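Local coordinates for protein salmonella plasmid virulence: SpvB (Salmonella typhimurium, PDB 6P0X) that probably transfers ADP-ribose from NAD+ to an arginine of host actin, through a domain beyond the N-terminal one in this chain, at residues G88-G100 with F104-R116. Residues are numbered along the deposited sequence; the frame is centred on the assembly and turned at random.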
# COMPACT_ATOMS: atom_id res chain seq x y z
N GLY A 88 22.52 22.50 17.06
CA GLY A 88 22.94 23.65 16.29
C GLY A 88 23.53 23.27 14.94
O GLY A 88 23.29 23.96 13.94
N ASP A 89 24.29 22.18 14.90
CA ASP A 89 24.89 21.74 13.64
C ASP A 89 23.88 21.05 12.74
O ASP A 89 24.03 21.08 11.51
CB ASP A 89 26.06 20.80 13.92
CG ASP A 89 27.03 21.36 14.94
OD1 ASP A 89 26.76 21.22 16.15
OD2 ASP A 89 28.05 21.95 14.53
N ALA A 90 22.85 20.43 13.31
CA ALA A 90 21.83 19.71 12.55
C ALA A 90 20.46 20.06 13.11
O ALA A 90 19.88 19.30 13.89
CB ALA A 90 22.08 18.20 12.59
N PRO A 91 19.91 21.20 12.71
CA PRO A 91 18.57 21.57 13.20
C PRO A 91 17.52 20.59 12.71
O PRO A 91 17.62 20.03 11.62
CB PRO A 91 18.36 22.97 12.61
CG PRO A 91 19.31 23.06 11.46
CD PRO A 91 20.50 22.24 11.86
N ASN A 92 16.51 20.39 13.55
CA ASN A 92 15.39 19.53 13.21
C ASN A 92 14.13 20.16 13.79
O ASN A 92 14.04 20.35 15.01
CB ASN A 92 15.60 18.12 13.76
CG ASN A 92 14.63 17.11 13.18
OD1 ASN A 92 14.16 17.26 12.05
ND2 ASN A 92 14.32 16.07 13.95
N PRO A 93 13.13 20.50 12.96
CA PRO A 93 13.04 20.27 11.51
C PRO A 93 13.84 21.25 10.65
O PRO A 93 14.38 22.23 11.17
CB PRO A 93 11.54 20.45 11.24
CG PRO A 93 11.12 21.46 12.25
CD PRO A 93 11.93 21.17 13.49
N VAL A 94 13.91 20.98 9.35
CA VAL A 94 14.49 21.89 8.38
C VAL A 94 13.41 22.31 7.39
O VAL A 94 12.33 21.72 7.33
CB VAL A 94 15.71 21.29 7.64
CG1 VAL A 94 16.75 20.82 8.63
CG2 VAL A 94 15.27 20.14 6.73
N THR A 95 13.70 23.34 6.61
CA THR A 95 12.83 23.79 5.54
C THR A 95 13.43 23.37 4.21
O THR A 95 14.60 23.64 3.94
CB THR A 95 12.63 25.30 5.58
OG1 THR A 95 11.99 25.67 6.81
CG2 THR A 95 11.76 25.76 4.41
N CYS A 96 12.63 22.70 3.38
CA CYS A 96 13.10 22.14 2.12
C CYS A 96 12.29 22.71 0.97
O CYS A 96 11.06 22.66 0.98
CB CYS A 96 13.01 20.61 2.12
SG CYS A 96 14.25 19.78 3.15
N PHE A 97 12.99 23.26 -0.02
CA PHE A 97 12.37 23.79 -1.23
C PHE A 97 12.52 22.85 -2.43
O PHE A 97 11.85 23.06 -3.44
CB PHE A 97 12.98 25.15 -1.60
CG PHE A 97 12.81 26.20 -0.54
CD1 PHE A 97 11.68 27.01 -0.52
CD2 PHE A 97 13.80 26.41 0.41
CE1 PHE A 97 11.52 27.99 0.45
CE2 PHE A 97 13.65 27.39 1.38
CZ PHE A 97 12.52 28.18 1.40
N ALA A 98 13.39 21.85 -2.34
CA ALA A 98 13.67 20.98 -3.47
C ALA A 98 14.25 19.67 -2.96
O ALA A 98 14.75 19.59 -1.83
CB ALA A 98 14.65 21.65 -4.45
N TYR A 99 14.19 18.64 -3.80
CA TYR A 99 14.87 17.38 -3.53
C TYR A 99 15.68 17.03 -4.76
O TYR A 99 15.11 16.76 -5.83
CB TYR A 99 13.89 16.26 -3.18
CG TYR A 99 14.56 15.09 -2.51
CD1 TYR A 99 15.09 14.04 -3.26
CD2 TYR A 99 14.70 15.04 -1.13
CE1 TYR A 99 15.71 12.97 -2.64
CE2 TYR A 99 15.33 13.98 -0.51
CZ TYR A 99 15.83 12.95 -1.27
OH TYR A 99 16.45 11.89 -0.64
N GLY A 100 17.00 17.01 -4.62
CA GLY A 100 17.87 16.79 -5.76
C GLY A 100 17.66 17.88 -6.79
O GLY A 100 17.83 19.07 -6.51
N PHE A 104 10.05 22.31 -5.81
CA PHE A 104 8.64 22.10 -5.53
C PHE A 104 7.86 23.41 -5.63
O PHE A 104 8.41 24.49 -5.45
CB PHE A 104 8.44 21.50 -4.14
CG PHE A 104 9.24 20.26 -3.89
CD1 PHE A 104 9.05 19.13 -4.66
CD2 PHE A 104 10.14 20.19 -2.83
CE1 PHE A 104 9.77 17.97 -4.43
CE2 PHE A 104 10.86 19.04 -2.59
CZ PHE A 104 10.68 17.93 -3.38
N PRO A 105 6.56 23.32 -5.92
CA PRO A 105 5.71 24.53 -5.88
C PRO A 105 5.62 25.14 -4.49
O PRO A 105 5.41 26.35 -4.36
CB PRO A 105 4.34 24.04 -6.35
CG PRO A 105 4.48 22.61 -6.72
CD PRO A 105 5.89 22.16 -6.54
N GLN A 106 5.75 24.32 -3.44
CA GLN A 106 5.67 24.78 -2.07
C GLN A 106 6.87 24.25 -1.29
O GLN A 106 7.46 23.23 -1.65
CB GLN A 106 4.37 24.33 -1.39
CG GLN A 106 4.35 22.85 -1.04
CD GLN A 106 3.10 22.41 -0.29
OE1 GLN A 106 2.59 23.11 0.57
NE2 GLN A 106 2.61 21.22 -0.63
N SER A 107 7.22 24.95 -0.23
CA SER A 107 8.26 24.46 0.66
C SER A 107 7.66 23.50 1.69
O SER A 107 6.44 23.46 1.90
CB SER A 107 8.98 25.61 1.36
OG SER A 107 8.12 26.28 2.26
N TYR A 108 8.53 22.72 2.32
CA TYR A 108 8.13 21.66 3.23
C TYR A 108 8.88 21.78 4.55
O TYR A 108 10.09 22.02 4.56
CB TYR A 108 8.38 20.27 2.63
CG TYR A 108 7.43 19.89 1.52
CD1 TYR A 108 7.68 20.26 0.21
CD2 TYR A 108 6.28 19.17 1.79
CE1 TYR A 108 6.80 19.93 -0.81
CE2 TYR A 108 5.39 18.83 0.79
CZ TYR A 108 5.66 19.21 -0.51
OH TYR A 108 4.79 18.87 -1.52
N THR A 109 8.15 21.62 5.65
CA THR A 109 8.77 21.39 6.95
C THR A 109 9.09 19.91 7.05
O THR A 109 8.19 19.06 6.95
CB THR A 109 7.85 21.83 8.08
OG1 THR A 109 7.62 23.24 7.99
CG2 THR A 109 8.48 21.51 9.43
N VAL A 110 10.37 19.58 7.21
CA VAL A 110 10.85 18.21 7.17
C VAL A 110 11.44 17.87 8.53
O VAL A 110 12.42 18.50 8.96
CB VAL A 110 11.89 18.00 6.05
CG1 VAL A 110 12.39 16.56 6.06
CG2 VAL A 110 11.28 18.37 4.71
N THR A 111 10.86 16.87 9.19
CA THR A 111 11.25 16.46 10.53
C THR A 111 11.79 15.04 10.48
O THR A 111 11.08 14.12 10.05
CB THR A 111 10.06 16.54 11.49
OG1 THR A 111 9.45 17.84 11.40
CG2 THR A 111 10.51 16.30 12.93
N ARG A 112 13.02 14.85 10.94
CA ARG A 112 13.60 13.52 10.97
C ARG A 112 13.09 12.75 12.19
O ARG A 112 13.04 13.29 13.30
CB ARG A 112 15.13 13.59 11.02
CG ARG A 112 15.78 12.24 11.26
CD ARG A 112 17.26 12.24 10.91
NE ARG A 112 17.80 10.89 11.00
CZ ARG A 112 19.10 10.60 11.06
NH1 ARG A 112 20.00 11.58 11.05
NH2 ARG A 112 19.49 9.34 11.14
N TYR A 113 12.73 11.49 11.98
CA TYR A 113 12.31 10.60 13.05
C TYR A 113 13.22 9.38 13.09
O TYR A 113 13.77 8.97 12.07
CB TYR A 113 10.84 10.16 12.88
CG TYR A 113 9.84 11.21 13.29
CD1 TYR A 113 9.47 12.24 12.42
CD2 TYR A 113 9.26 11.19 14.55
CE1 TYR A 113 8.55 13.20 12.80
CE2 TYR A 113 8.34 12.14 14.94
CZ TYR A 113 7.99 13.14 14.06
OH TYR A 113 7.08 14.09 14.47
N GLN A 114 13.35 8.79 14.27
CA GLN A 114 14.21 7.64 14.46
C GLN A 114 13.62 6.75 15.53
O GLN A 114 12.81 7.21 16.35
CB GLN A 114 15.63 8.08 14.83
CG GLN A 114 15.75 8.70 16.21
CD GLN A 114 17.14 9.24 16.48
OE1 GLN A 114 17.67 10.01 15.69
NE2 GLN A 114 17.73 8.84 17.60
N PRO A 115 14.01 5.47 15.58
CA PRO A 115 13.49 4.59 16.63
C PRO A 115 13.90 5.05 18.02
O PRO A 115 15.04 5.48 18.24
CB PRO A 115 14.10 3.22 16.29
CG PRO A 115 14.44 3.31 14.84
CD PRO A 115 14.80 4.74 14.58
N ARG A 116 12.95 4.99 18.95
CA ARG A 116 13.20 5.43 20.32
C ARG A 116 14.17 4.50 21.03
O ARG A 116 15.10 4.95 21.71
CB ARG A 116 11.89 5.52 21.09
CG ARG A 116 12.06 5.88 22.56
CD ARG A 116 10.72 5.94 23.27
NE ARG A 116 10.06 7.21 23.00
CZ ARG A 116 10.08 8.25 23.83
NH1 ARG A 116 9.46 9.37 23.50
NH2 ARG A 116 10.74 8.18 24.98
O HOH W 1 9.46 25.03 6.97
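Asn92 grips the backbone of Arg112 with both ends of its amide, continuing beyond the short strand the pairing that the main chains make within it. With CG anti to the backbone N (chi1 -167°), the amide reaches across: OD1 accepts Arg112 N at 2.9 Å, and ND2 donates to a lone pair of Arg112 O at 3.1 Å. An asparagine suits this place because its flat amide carries an acceptor and a donor on one edge, matching the N-H and C=O of a single residue. Next to it Pro93, after a cis peptide bond, lays its ring alongside Thr109 and Thr111. Antiparallel hydrogen-bonded pairs follow, Val94 with Val110 and Cys96 with Tyr108. The tight part lies on their face, where Cys96 CB meets Val110 CG2 at 3.8 Å, both small and apolar. On the other face Thr95 and Thr109 share a water, 2.6 Å from Thr95 OG1, and hydroxyls suit this solvent side. At the corner, Phe97 O accepts Phe104 N; past it, Tyr99 CB touches Phe104 CZ at 3.6 Å. Trp228 stacks on Tyr99 and also meets Phe104. Strand 94-96 pairs with the first half of strand 107-115, strand 81-83 with the later part, and strand 123-129 lies along the opposite edge; just past its end Asn130 hydrogen-bonds Ser107 OG and Thr109 OG1.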